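Long-range contacts in elongation factor G (Thermus thermophilus, PDB 2DY1), which binds GTP with a magnesium ion and, as a translation elongation factor of the EF-G family, probably acts as a GTPase in ribosomal translocation: residues Pro379-Pro384 with Trp426-Leu431; Glu573-Leu578 with His614-Leu619; Arg577-Ala582 with Ala638-Phe643; Gly588-Asp593 with Gly631-Ala636; Gln595-Arg600 with Ala620-Tyr625. All coordinates share one frame; numbering follows the deposited sequence.

Interaction 1 (Pro379-Pro384 with Trp426-Leu431)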
# COMPACT_ATOMS: atom_id res chain seq x y z
N PRO A 379 1.13 -4.62 1.15
CA PRO A 379 1.55 -4.83 2.54
C PRO A 379 0.32 -4.53 3.39
O PRO A 379 -0.49 -3.69 3.02
CB PRO A 379 2.63 -3.77 2.75
CG PRO A 379 3.10 -3.43 1.35
CD PRO A 379 1.83 -3.47 0.55
N ASP A 380 0.14 -5.20 4.52
CA ASP A 380 -1.03 -4.90 5.35
C ASP A 380 -0.96 -3.47 5.89
O ASP A 380 0.13 -2.97 6.19
CB ASP A 380 -1.10 -5.81 6.58
CG ASP A 380 -1.55 -7.22 6.27
OD1 ASP A 380 -2.40 -7.40 5.37
OD2 ASP A 380 -1.05 -8.14 6.95
N PRO A 381 -2.12 -2.80 6.03
CA PRO A 381 -2.12 -1.43 6.57
C PRO A 381 -1.75 -1.57 8.05
O PRO A 381 -2.17 -2.52 8.71
CB PRO A 381 -3.55 -0.97 6.36
CG PRO A 381 -4.36 -2.25 6.36
CD PRO A 381 -3.47 -3.24 5.64
N ASN A 382 -1.01 -0.61 8.59
CA ASN A 382 -0.55 -0.73 9.97
C ASN A 382 -0.90 0.42 10.88
O ASN A 382 -0.42 0.45 12.01
CB ASN A 382 0.96 -0.89 9.96
CG ASN A 382 1.67 0.34 9.43
OD1 ASN A 382 1.28 0.90 8.39
ND2 ASN A 382 2.71 0.77 10.13
N VAL A 383 -1.71 1.36 10.40
CA VAL A 383 -2.10 2.52 11.22
C VAL A 383 -3.57 2.41 11.55
O VAL A 383 -4.44 2.55 10.68
CB VAL A 383 -1.87 3.85 10.47
CG1 VAL A 383 -2.27 5.02 11.37
CG2 VAL A 383 -0.41 3.96 10.07
N PRO A 384 -3.89 2.16 12.83
CA PRO A 384 -5.28 2.01 13.21
C PRO A 384 -5.94 3.21 13.87
O PRO A 384 -5.29 3.95 14.60
CB PRO A 384 -5.22 0.85 14.18
CG PRO A 384 -3.99 1.21 14.97
CD PRO A 384 -3.00 1.74 13.93
N TRP A 426 -7.94 0.41 9.45
CA TRP A 426 -6.49 0.39 9.34
C TRP A 426 -6.08 0.95 8.00
O TRP A 426 -6.61 0.53 6.97
CB TRP A 426 -5.97 -1.03 9.42
CG TRP A 426 -6.14 -1.69 10.72
CD1 TRP A 426 -7.25 -2.36 11.17
CD2 TRP A 426 -5.13 -1.86 11.70
NE1 TRP A 426 -6.98 -2.94 12.38
CE2 TRP A 426 -5.69 -2.65 12.74
CE3 TRP A 426 -3.81 -1.41 11.82
CZ2 TRP A 426 -4.96 -3.01 13.87
CZ3 TRP A 426 -3.08 -1.77 12.95
CH2 TRP A 426 -3.66 -2.57 13.96
N GLY A 427 -5.12 1.87 8.01
CA GLY A 427 -4.65 2.48 6.78
C GLY A 427 -3.13 2.50 6.71
O GLY A 427 -2.45 1.98 7.60
N HIS A 428 -2.61 3.15 5.67
CA HIS A 428 -1.17 3.18 5.45
C HIS A 428 -0.47 4.45 5.86
O HIS A 428 0.73 4.61 5.60
CB HIS A 428 -0.88 2.87 3.97
CG HIS A 428 -1.10 1.42 3.63
ND1 HIS A 428 -2.31 0.92 3.18
CD2 HIS A 428 -0.27 0.37 3.73
CE1 HIS A 428 -2.20 -0.39 3.01
NE2 HIS A 428 -0.97 -0.75 3.33
N GLY A 429 -1.19 5.34 6.52
CA GLY A 429 -0.57 6.58 6.96
C GLY A 429 -1.63 7.57 7.36
O GLY A 429 -2.82 7.35 7.15
N GLU A 430 -1.19 8.69 7.93
CA GLU A 430 -2.10 9.75 8.35
C GLU A 430 -2.86 10.34 7.15
O GLU A 430 -4.07 10.56 7.21
CB GLU A 430 -1.29 10.85 9.09
CG GLU A 430 -2.16 11.95 9.67
CD GLU A 430 -1.40 12.98 10.51
OE1 GLU A 430 -0.15 12.95 10.54
OE2 GLU A 430 -2.07 13.83 11.13
N LEU A 431 -2.15 10.59 6.05
CA LEU A 431 -2.78 11.14 4.86
C LEU A 431 -3.75 10.14 4.28
O LEU A 431 -4.87 10.50 3.89
CB LEU A 431 -1.71 11.54 3.82
CG LEU A 431 -2.26 11.98 2.46
CD1 LEU A 431 -3.14 13.22 2.59
CD2 LEU A 431 -1.10 12.24 1.52
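Gly427 O is gripped by two successive amides, Val383 N at 3.0 Å and, more weakly and far from straight, Asn382 N at 3.1 Å. Two consecutive residues, Asn382 and Val383, facing the single residue Gly427 make a classic beta bulge, and Gly427 N completes the hydrogen-bonded pair by binding Val383 O at 2.8 Å. Beyond the bulge, Pro384 and Trp426 form a non-hydrogen-bonded pair; Pro384 CB sits over one face of the indole, 3.4 Å from the centroid of the six-membered ring, in a CH-pi contact, while Asn382 C meets the same ring at its edge. Trp426 NE1 is bonded to Glu415 on the adjoining strand. At the other end the His428 imidazole, its CG anti to the carbonyl carbon (chi1 -73°), swings back to Pro379. His428 NE2 donates to Pro379 O at 3.0 Å, with the oxygen in the ring plane but the donor above the carbonyl plane, and Pro381 CA lies over one ring face, 3.7 Å from its centroid. Replacing His428 with an alanine would probably leave Pro379 O without this donor and uncover Pro381 CA, setting the proline-rich lead-in freer to move. With NE2 protonated and donating, the imidazole joins a directional bond to a nonpolar face contact, consistent with a held approach to strand 383-389 of domain III where the prolines offer no N-H.

Interaction 2 (Glu573-Leu578 with His614-Leu619)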
# COMPACT_ATOMS: atom_id res chain seq x y z
N GLU A 573 -0.27 -4.66 30.33
CA GLU A 573 -0.46 -3.83 29.16
C GLU A 573 0.39 -4.37 28.03
O GLU A 573 1.42 -5.01 28.27
CB GLU A 573 -0.08 -2.37 29.45
CG GLU A 573 1.40 -2.12 29.63
CD GLU A 573 1.70 -0.66 29.91
OE1 GLU A 573 1.14 0.21 29.20
OE2 GLU A 573 2.49 -0.37 30.83
N PRO A 574 -0.02 -4.14 26.78
CA PRO A 574 0.82 -4.68 25.71
C PRO A 574 2.07 -3.84 25.47
O PRO A 574 2.03 -2.61 25.49
CB PRO A 574 -0.12 -4.71 24.51
CG PRO A 574 -1.10 -3.64 24.79
CD PRO A 574 -1.33 -3.72 26.27
N ILE A 575 3.19 -4.53 25.27
CA ILE A 575 4.49 -3.92 25.01
C ILE A 575 4.85 -4.23 23.56
O ILE A 575 4.69 -5.36 23.10
CB ILE A 575 5.59 -4.52 25.93
CG1 ILE A 575 5.24 -4.25 27.40
CG2 ILE A 575 6.96 -3.92 25.57
CD1 ILE A 575 4.96 -2.80 27.73
N TYR A 576 5.32 -3.22 22.83
CA TYR A 576 5.69 -3.40 21.43
C TYR A 576 7.17 -3.16 21.18
O TYR A 576 7.84 -2.45 21.94
CB TYR A 576 4.87 -2.45 20.54
CG TYR A 576 3.47 -2.94 20.22
CD1 TYR A 576 2.57 -3.26 21.24
CD2 TYR A 576 3.07 -3.14 18.89
CE1 TYR A 576 1.30 -3.77 20.93
CE2 TYR A 576 1.82 -3.65 18.58
CZ TYR A 576 0.94 -3.97 19.61
OH TYR A 576 -0.28 -4.52 19.30
N ARG A 577 7.69 -3.79 20.13
CA ARG A 577 9.07 -3.56 19.72
C ARG A 577 9.00 -2.41 18.73
O ARG A 577 8.23 -2.48 17.76
CB ARG A 577 9.72 -4.82 19.11
CG ARG A 577 8.88 -5.84 18.31
CD ARG A 577 9.82 -6.90 17.70
NE ARG A 577 9.28 -8.21 17.32
CZ ARG A 577 8.75 -9.09 18.16
NH1 ARG A 577 8.66 -8.82 19.45
NH2 ARG A 577 8.35 -10.28 17.71
N LEU A 578 9.74 -1.33 19.00
CA LEU A 578 9.71 -0.15 18.14
C LEU A 578 11.07 0.12 17.50
O LEU A 578 12.07 0.31 18.20
CB LEU A 578 9.26 1.06 18.96
CG LEU A 578 8.96 2.45 18.35
CD1 LEU A 578 9.99 3.44 18.85
CD2 LEU A 578 8.93 2.40 16.84
N HIS A 614 16.49 0.74 18.31
CA HIS A 614 15.64 -0.39 18.68
C HIS A 614 15.16 -0.18 20.10
O HIS A 614 15.97 0.06 21.00
CB HIS A 614 16.43 -1.70 18.63
CG HIS A 614 16.88 -2.08 17.26
ND1 HIS A 614 16.02 -2.55 16.29
CD2 HIS A 614 18.12 -2.08 16.70
CE1 HIS A 614 16.71 -2.83 15.19
NE2 HIS A 614 17.98 -2.55 15.41
N ALA A 615 13.86 -0.27 20.32
CA ALA A 615 13.32 -0.08 21.65
C ALA A 615 12.06 -0.90 21.89
O ALA A 615 11.51 -1.49 20.97
CB ALA A 615 13.03 1.40 21.88
N GLU A 616 11.65 -0.94 23.15
CA GLU A 616 10.43 -1.61 23.56
C GLU A 616 9.67 -0.48 24.23
O GLU A 616 10.25 0.29 25.00
CB GLU A 616 10.69 -2.74 24.55
CG GLU A 616 11.17 -4.03 23.91
CD GLU A 616 10.97 -5.25 24.81
OE1 GLU A 616 10.71 -5.06 26.02
OE2 GLU A 616 11.09 -6.39 24.30
N VAL A 617 8.38 -0.37 23.93
CA VAL A 617 7.58 0.70 24.48
C VAL A 617 6.14 0.24 24.64
O VAL A 617 5.66 -0.57 23.85
CB VAL A 617 7.62 1.93 23.54
CG1 VAL A 617 7.13 1.52 22.15
CG2 VAL A 617 6.77 3.06 24.09
N PRO A 618 5.43 0.76 25.65
CA PRO A 618 4.04 0.37 25.87
C PRO A 618 3.21 0.85 24.68
O PRO A 618 3.36 1.99 24.24
CB PRO A 618 3.66 1.13 27.13
CG PRO A 618 4.95 1.26 27.86
CD PRO A 618 5.91 1.60 26.76
N LEU A 619 2.34 -0.02 24.16
CA LEU A 619 1.50 0.37 23.03
C LEU A 619 0.74 1.66 23.35
O LEU A 619 0.52 2.50 22.48
CB LEU A 619 0.49 -0.74 22.71
CG LEU A 619 -0.56 -0.38 21.66
CD1 LEU A 619 0.12 -0.33 20.29
CD2 LEU A 619 -1.67 -1.42 21.66
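Two neighbouring antiparallel strands of the C-terminal domain's sheet, 569-583 and 610-618, meet here. Their short segments run 155° apart, and Tyr576 with Val617 and Leu578 with Ala615 are the hydrogen-bonded pairs. The bond from Leu578 N to Ala615 O is 2.7 Å long, and a further bond runs from Leu619 N, almost straight, to Pro574 O at 2.9 Å. Between the two hydrogen-bonded pairs, Glu616 CA brings its hydrogen to Tyr576 O at 3.2 Å. Strand 569-583 is a central member of this sheet: strand 638-648 pairs along its other edge, and helices 587-596 and 625-633 pack on the face that carries Leu578, as in the alpha-beta sandwich of EF-G C-terminal domains. On that face Leu578 CB touches Val617 CG1 at 3.9 Å. Next to Pro618, Leu619 lies alongside Tyr576, both side chains pointing the same way. Leu619 CG stands anti to the backbone N (chi1 173°), which brings Leu619 CD1 over one face of the phenol ring, 3.8 Å from the centroid in a CH-pi contact, while Leu619 CB approaches Tyr576 CD1 and CE1. Leu619 CD2 also reaches Pro574 CG. Ile575 and Pro618 lie side by side on the other face of the sheet, with Ile575 CD1 4.1 Å from Pro618 CG. Glu573, its chain extended beyond CG, sets OE1 3.4 Å from Pro618 CB, and its other oxygen, OE2, is held in a salt bridge by Arg598.

Interaction 3 (Arg577-Ala582 with Ala638-Phe643)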
# COMPACT_ATOMS: atom_id res chain seq x y z
N ARG A 577 7.69 -3.79 20.13
CA ARG A 577 9.07 -3.56 19.72
C ARG A 577 9.00 -2.41 18.73
O ARG A 577 8.23 -2.48 17.76
CB ARG A 577 9.72 -4.82 19.11
CG ARG A 577 8.88 -5.84 18.31
CD ARG A 577 9.82 -6.90 17.70
NE ARG A 577 9.28 -8.21 17.32
CZ ARG A 577 8.75 -9.09 18.16
NH1 ARG A 577 8.66 -8.82 19.45
NH2 ARG A 577 8.35 -10.28 17.71
N LEU A 578 9.74 -1.33 19.00
CA LEU A 578 9.71 -0.15 18.14
C LEU A 578 11.07 0.12 17.50
O LEU A 578 12.07 0.31 18.20
CB LEU A 578 9.26 1.06 18.96
CG LEU A 578 8.96 2.45 18.35
CD1 LEU A 578 9.99 3.44 18.85
CD2 LEU A 578 8.93 2.40 16.84
N LYS A 579 11.10 0.13 16.18
CA LYS A 579 12.32 0.41 15.43
C LYS A 579 12.17 1.78 14.80
O LYS A 579 11.18 2.05 14.12
CB LYS A 579 12.52 -0.64 14.33
CG LYS A 579 12.73 -2.05 14.85
CD LYS A 579 12.96 -3.04 13.71
CE LYS A 579 13.27 -4.44 14.25
NZ LYS A 579 13.52 -5.42 13.15
N VAL A 580 13.13 2.66 15.05
CA VAL A 580 13.07 4.01 14.49
C VAL A 580 14.34 4.36 13.72
O VAL A 580 15.45 4.25 14.24
CB VAL A 580 12.85 5.07 15.60
CG1 VAL A 580 12.82 6.47 15.00
CG2 VAL A 580 11.55 4.80 16.33
N LEU A 581 14.16 4.77 12.47
CA LEU A 581 15.27 5.17 11.61
C LEU A 581 15.23 6.69 11.60
O LEU A 581 14.22 7.29 11.23
CB LEU A 581 15.07 4.63 10.19
CG LEU A 581 16.24 4.68 9.20
CD1 LEU A 581 16.68 6.11 8.99
CD2 LEU A 581 17.39 3.83 9.71
N ALA A 582 16.32 7.33 12.02
CA ALA A 582 16.34 8.79 12.06
C ALA A 582 17.72 9.39 11.83
O ALA A 582 18.74 8.76 12.11
CB ALA A 582 15.79 9.27 13.40
N ALA A 638 11.39 7.06 9.81
CA ALA A 638 10.50 5.96 9.47
C ALA A 638 10.46 5.09 10.72
O ALA A 638 11.35 5.19 11.57
CB ALA A 638 11.06 5.17 8.28
N TYR A 639 9.45 4.24 10.84
CA TYR A 639 9.35 3.40 12.04
C TYR A 639 8.51 2.16 11.79
O TYR A 639 7.74 2.10 10.83
CB TYR A 639 8.70 4.21 13.16
CG TYR A 639 7.19 4.22 13.05
CD1 TYR A 639 6.41 3.21 13.64
CD2 TYR A 639 6.53 5.18 12.28
CE1 TYR A 639 5.03 3.15 13.44
CE2 TYR A 639 5.16 5.13 12.07
CZ TYR A 639 4.41 4.12 12.65
OH TYR A 639 3.06 4.04 12.40
N THR A 640 8.67 1.18 12.67
CA THR A 640 7.87 -0.04 12.61
C THR A 640 7.54 -0.40 14.06
O THR A 640 8.39 -0.28 14.95
CB THR A 640 8.64 -1.24 11.99
OG1 THR A 640 9.74 -1.60 12.84
CG2 THR A 640 9.14 -0.89 10.60
N LEU A 641 6.30 -0.83 14.29
CA LEU A 641 5.85 -1.24 15.61
C LEU A 641 5.33 -2.66 15.50
O LEU A 641 4.59 -2.98 14.57
CB LEU A 641 4.72 -0.33 16.11
CG LEU A 641 5.08 0.99 16.81
CD1 LEU A 641 3.82 1.84 16.99
CD2 LEU A 641 5.73 0.68 18.15
N GLU A 642 5.73 -3.52 16.43
CA GLU A 642 5.27 -4.91 16.41
C GLU A 642 5.06 -5.39 17.84
O GLU A 642 5.85 -5.07 18.72
CB GLU A 642 6.29 -5.82 15.72
CG GLU A 642 6.46 -5.56 14.23
CD GLU A 642 7.35 -6.59 13.56
OE1 GLU A 642 7.48 -6.55 12.31
OE2 GLU A 642 7.93 -7.45 14.27
N PHE A 643 3.98 -6.13 18.05
CA PHE A 643 3.66 -6.66 19.37
C PHE A 643 4.79 -7.53 19.90
O PHE A 643 5.35 -8.36 19.18
CB PHE A 643 2.37 -7.49 19.33
CG PHE A 643 2.03 -8.14 20.65
CD1 PHE A 643 1.52 -7.38 21.69
CD2 PHE A 643 2.25 -9.49 20.85
CE1 PHE A 643 1.23 -7.97 22.93
CE2 PHE A 643 1.96 -10.09 22.08
CZ PHE A 643 1.45 -9.33 23.11
O HOH W 1 9.47 -3.06 15.28
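Arg577-Ala582 and Ala638-Phe643 run almost exactly antiparallel, 175° apart, with paired backbone bonds at Arg577 and Glu642, Lys579 and Thr640, and Leu581 and Ala638. The shortest runs from Arg577 N to Glu642 O, 2.6 Å, nearly in line with the carbonyl. Above this rung the two charged side chains cross: Arg577 NE makes a long, weak salt bridge to Glu642 OE2 at 3.4 Å, the guanidinium and carboxylate planes turned 60° apart. Arg577 CG lies between the backbone N and carbonyl carbon (chi1 33°), well away from a relaxed staggered setting, and this carries the extended chain over Glu642 CB and puts one guanidinium face above Phe643 O. The pairing joins strands 569-583 and 638-648 of the C-terminal domain's antiparallel sheet; one face bears Arg577, Lys579 and Thr640 and is largely exposed, while the other, with Leu578 and Val580, is packed by helices 587-596 and 625-633. On the exposed face Thr640 OG1 abuts Lys579 CB at 3.3 Å and binds a water at 2.9 Å; that water donates to Arg577 O at 2.8 Å, linking side chain and backbone across the strands. On the helix-covered face Leu641 CD2 lies against Leu578 CB at 3.6 Å, and Leu578 CD2 reaches Tyr639 CB at 4.1 Å. Tyr639 packs further out on Tyr626 and Leu629 of helix 625-633.

Interaction 4 (Gly588-Asp593 with Gly631-Ala636)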
# COMPACT_ATOMS: atom_id res chain seq x y z
N GLY A 588 18.92 12.50 19.09
CA GLY A 588 18.71 12.99 20.44
C GLY A 588 17.25 13.30 20.77
O GLY A 588 16.78 12.99 21.87
N ASP A 589 16.55 13.91 19.82
CA ASP A 589 15.14 14.24 20.02
C ASP A 589 14.31 12.97 20.06
O ASP A 589 13.36 12.85 20.84
CB ASP A 589 14.64 15.15 18.90
CG ASP A 589 15.35 16.49 18.89
OD1 ASP A 589 15.33 17.18 19.93
OD2 ASP A 589 15.92 16.86 17.84
N VAL A 590 14.66 12.02 19.20
CA VAL A 590 13.95 10.74 19.14
C VAL A 590 14.07 10.04 20.48
O VAL A 590 13.06 9.68 21.09
CB VAL A 590 14.54 9.84 18.03
CG1 VAL A 590 13.99 8.42 18.15
CG2 VAL A 590 14.20 10.41 16.66
N LEU A 591 15.30 9.85 20.95
CA LEU A 591 15.53 9.19 22.23
C LEU A 591 14.86 9.98 23.34
O LEU A 591 14.14 9.42 24.17
CB LEU A 591 17.03 9.07 22.53
CG LEU A 591 17.87 8.24 21.56
CD1 LEU A 591 19.28 8.10 22.11
CD2 LEU A 591 17.24 6.86 21.37
N SER A 592 15.09 11.29 23.36
CA SER A 592 14.48 12.15 24.38
C SER A 592 12.98 11.90 24.46
O SER A 592 12.43 11.72 25.54
CB SER A 592 14.74 13.63 24.05
OG SER A 592 13.97 14.47 24.90
N ASP A 593 12.33 11.88 23.30
CA ASP A 593 10.90 11.65 23.21
C ASP A 593 10.52 10.21 23.59
O ASP A 593 9.52 9.99 24.27
CB ASP A 593 10.41 11.99 21.79
CG ASP A 593 9.03 11.45 21.49
OD1 ASP A 593 8.93 10.33 20.95
OD2 ASP A 593 8.03 12.14 21.80
N GLY A 631 7.79 15.37 12.82
CA GLY A 631 8.34 16.51 13.54
C GLY A 631 9.63 16.21 14.28
O GLY A 631 10.49 17.08 14.43
N LEU A 632 9.77 14.98 14.75
CA LEU A 632 10.95 14.55 15.49
C LEU A 632 12.14 14.24 14.59
O LEU A 632 13.29 14.27 15.04
CB LEU A 632 10.62 13.32 16.34
CG LEU A 632 9.71 13.52 17.55
CD1 LEU A 632 9.18 12.17 18.03
CD2 LEU A 632 10.47 14.23 18.66
N THR A 633 11.87 13.94 13.33
CA THR A 633 12.94 13.60 12.40
C THR A 633 12.99 14.49 11.17
O THR A 633 13.56 14.11 10.15
CB THR A 633 12.80 12.15 11.92
OG1 THR A 633 11.59 12.01 11.17
CG2 THR A 633 12.77 11.21 13.11
N GLY A 634 12.40 15.67 11.26
CA GLY A 634 12.40 16.59 10.14
C GLY A 634 11.80 15.96 8.89
O GLY A 634 12.13 16.34 7.77
N GLY A 635 10.91 14.99 9.09
CA GLY A 635 10.27 14.32 7.97
C GLY A 635 11.10 13.24 7.32
O GLY A 635 10.70 12.67 6.31
N ALA A 636 12.27 12.95 7.89
CA ALA A 636 13.16 11.94 7.33
C ALA A 636 13.04 10.58 8.02
O ALA A 636 13.54 9.57 7.51
CB ALA A 636 14.60 12.43 7.42
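This is a small packing contact, carried mainly by side chains, between helices 587-596 and 625-633 of the C-terminal domain: the C-terminal part of helix 625-633, represented by Leu632 and Thr633, meets the middle of helix 587-596. Leu632 makes most of the contact. Its CG lies anti to the carbonyl carbon (chi1 -71°), sending both methyls to the neighbouring helix, where they lie against one side of Asp593: CD1 comes to 3.5 Å from Asp593 OD1, and CD2 to 3.8 Å from Asp593 CB. Leu632 CD2 also approaches the backbone at Asp589 O, 3.9 Å away. The side chains of Leu632 and Asp593 cross at about a right angle, CD1 resting against the carboxylate, whose polar end is engaged by Arg597 in a salt bridge. Shortening Leu632 to an alanine would probably open a gap beside Asp593 and leave its carboxylate less firmly buttressed for Arg597. Deeper in, Val590 CG2 touches Thr633 CG2 at 3.9 Å. Thr633 keeps its methyl for this apolar contact while OG1 turns to its own chain, bonding Gly637 N and Leu629 O. A type I' turn from Thr633 to Ala636 follows, with Gly634 and Gly635 at positive phi, leading into strand 638-648. Beneath the helix pair lies strand 569-583, on which Val590 packs against Val580 and Ala582, and Thr633 against Ala582; Tyr625, from the start of helix 625-633, fills in against Val590 and Asp593.

Interaction 5 (Gln595-Arg600 with Ala620-Tyr625)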
# COMPACT_ATOMS: atom_id res chain seq x y z
N GLN A 595 12.06 8.30 25.66
CA GLN A 595 12.19 8.25 27.11
C GLN A 595 10.91 8.74 27.78
O GLN A 595 10.52 8.22 28.83
CB GLN A 595 13.39 9.11 27.56
CG GLN A 595 14.70 8.73 26.86
CD GLN A 595 15.88 9.57 27.32
OE1 GLN A 595 15.80 10.79 27.41
NE2 GLN A 595 17.00 8.90 27.59
N ALA A 596 10.26 9.73 27.18
CA ALA A 596 9.02 10.27 27.74
C ALA A 596 7.84 9.33 27.46
O ALA A 596 6.77 9.48 28.05
CB ALA A 596 8.74 11.65 27.16
N ARG A 597 8.03 8.38 26.56
CA ARG A 597 6.98 7.42 26.23
C ARG A 597 7.22 6.10 26.97
O ARG A 597 6.68 5.06 26.60
CB ARG A 597 6.94 7.17 24.71
CG ARG A 597 6.46 8.37 23.88
CD ARG A 597 6.63 8.12 22.38
NE ARG A 597 6.40 9.33 21.59
CZ ARG A 597 5.20 9.80 21.25
NH1 ARG A 597 4.09 9.17 21.62
NH2 ARG A 597 5.11 10.93 20.54
N ARG A 598 8.05 6.17 28.01
CA ARG A 598 8.39 5.00 28.82
C ARG A 598 9.09 3.95 27.98
O ARG A 598 8.98 2.76 28.25
CB ARG A 598 7.14 4.39 29.45
CG ARG A 598 6.38 5.33 30.37
CD ARG A 598 5.35 4.57 31.20
NE ARG A 598 4.15 4.23 30.43
CZ ARG A 598 3.56 3.03 30.45
NH1 ARG A 598 4.07 2.05 31.18
NH2 ARG A 598 2.46 2.83 29.74
N GLY A 599 9.82 4.40 26.97
CA GLY A 599 10.53 3.47 26.11
C GLY A 599 11.83 2.96 26.69
O GLY A 599 12.47 3.62 27.51
N ARG A 600 12.21 1.76 26.27
CA ARG A 600 13.44 1.14 26.72
C ARG A 600 14.31 0.91 25.50
O ARG A 600 14.00 0.06 24.65
CB ARG A 600 13.15 -0.19 27.42
CG ARG A 600 14.09 -1.31 27.04
CD ARG A 600 14.07 -2.43 28.05
NE ARG A 600 14.78 -3.61 27.55
CZ ARG A 600 15.05 -4.68 28.29
NH1 ARG A 600 14.69 -4.73 29.56
NH2 ARG A 600 15.69 -5.71 27.74
N ALA A 620 0.36 1.80 24.61
CA ALA A 620 -0.40 2.95 25.07
C ALA A 620 0.35 4.27 24.92
O ALA A 620 -0.25 5.33 24.99
CB ALA A 620 -0.82 2.75 26.52
N GLU A 621 1.66 4.18 24.73
CA GLU A 621 2.47 5.39 24.61
C GLU A 621 2.82 5.72 23.16
O GLU A 621 3.45 6.76 22.90
CB GLU A 621 3.78 5.22 25.39
CG GLU A 621 3.59 4.99 26.88
CD GLU A 621 2.88 6.14 27.54
OE1 GLU A 621 3.40 7.28 27.48
OE2 GLU A 621 1.80 5.92 28.12
N VAL A 622 2.42 4.87 22.23
CA VAL A 622 2.75 5.07 20.81
C VAL A 622 1.61 4.87 19.81
O VAL A 622 1.88 4.60 18.64
CB VAL A 622 3.89 4.12 20.38
CG1 VAL A 622 5.21 4.56 21.01
CG2 VAL A 622 3.56 2.68 20.79
N LEU A 623 0.37 4.99 20.24
CA LEU A 623 -0.73 4.79 19.30
C LEU A 623 -0.77 5.86 18.22
O LEU A 623 -1.36 5.65 17.16
CB LEU A 623 -2.06 4.72 20.05
CG LEU A 623 -2.30 3.36 20.71
CD1 LEU A 623 -3.47 3.45 21.67
CD2 LEU A 623 -2.57 2.31 19.64
N GLU A 624 -0.16 7.01 18.49
CA GLU A 624 -0.12 8.07 17.49
C GLU A 624 1.31 8.46 17.20
O GLU A 624 1.59 9.59 16.82
CB GLU A 624 -0.91 9.30 17.94
CG GLU A 624 -2.39 9.05 18.01
CD GLU A 624 -3.21 10.31 17.93
OE1 GLU A 624 -3.01 11.20 18.77
OE2 GLU A 624 -4.06 10.39 17.02
N TYR A 625 2.23 7.51 17.36
CA TYR A 625 3.63 7.79 17.09
C TYR A 625 3.75 8.22 15.62
O TYR A 625 4.57 9.07 15.28
CB TYR A 625 4.49 6.55 17.37
CG TYR A 625 5.97 6.83 17.45
CD1 TYR A 625 6.87 6.19 16.59
CD2 TYR A 625 6.48 7.74 18.38
CE1 TYR A 625 8.25 6.46 16.65
CE2 TYR A 625 7.86 8.01 18.45
CZ TYR A 625 8.72 7.37 17.58
OH TYR A 625 10.07 7.64 17.64
O HOH W 2 1.30 8.17 20.79
O HOH W 3 -0.02 4.79 29.36
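The Arg597 guanidinium has Tyr625 CD2 over one face, 3.6 Å above its plane, and Glu621 O at its edge. The phenol presents its own edge, its plane turned 81° from the guanidinium. In that guanidinium plane Arg597 NH1 donates to Glu621 O at 2.8 Å, with an N-H...O angle of 153°. A water, held weakly by NH1, also takes a hydrogen from Glu624 N, while NE is turned to Asp593. The extended stretch from CG to NE brings this head past Val622, where Arg597 CD meets Val622 CG1. Glu621 CB and CG lie against Arg597 O, each 3.1 Å away; the bend at chi2 then turns the carboxylate to Arg598. Glu621 OE2 meets the edge of the Arg598 guanidinium in a long salt bridge, 3.6 Å from NH2, with the two planes 70° apart; a second water donates to OE2 and is held weakly by the same NH2. The stronger partner of Arg598 is Glu573. Arg598, at positive phi, is the C-prime residue of a Schellman motif ending helix 587-596, and this helix end packs on the type I turn Val622-Tyr625 that leads into helix 625-633.

How the interactions relate
From the N terminus, interaction 1 comes first, closing a 41-residue loop within domain III before the others begin in the C-terminal domain. There strand 569-583 starts both interactions 2 and 3, which pair it with strands 610-618 and 638-648. Interaction 3 spans the longest separation and encloses 4 and 5; interaction 4, between helices 587-596 and 625-633, in turn encloses 5, which joins a helix end to the turn before helix 625-633. Interaction 2 crosses both 4 and 5, their segments alternating along the chain. Tyr625 and Val590 link these helices to the sheet, Glu573 with Arg598 links interactions 2 and 5, and Tyr639 packs on Asn382 and Val383, joining the two domains.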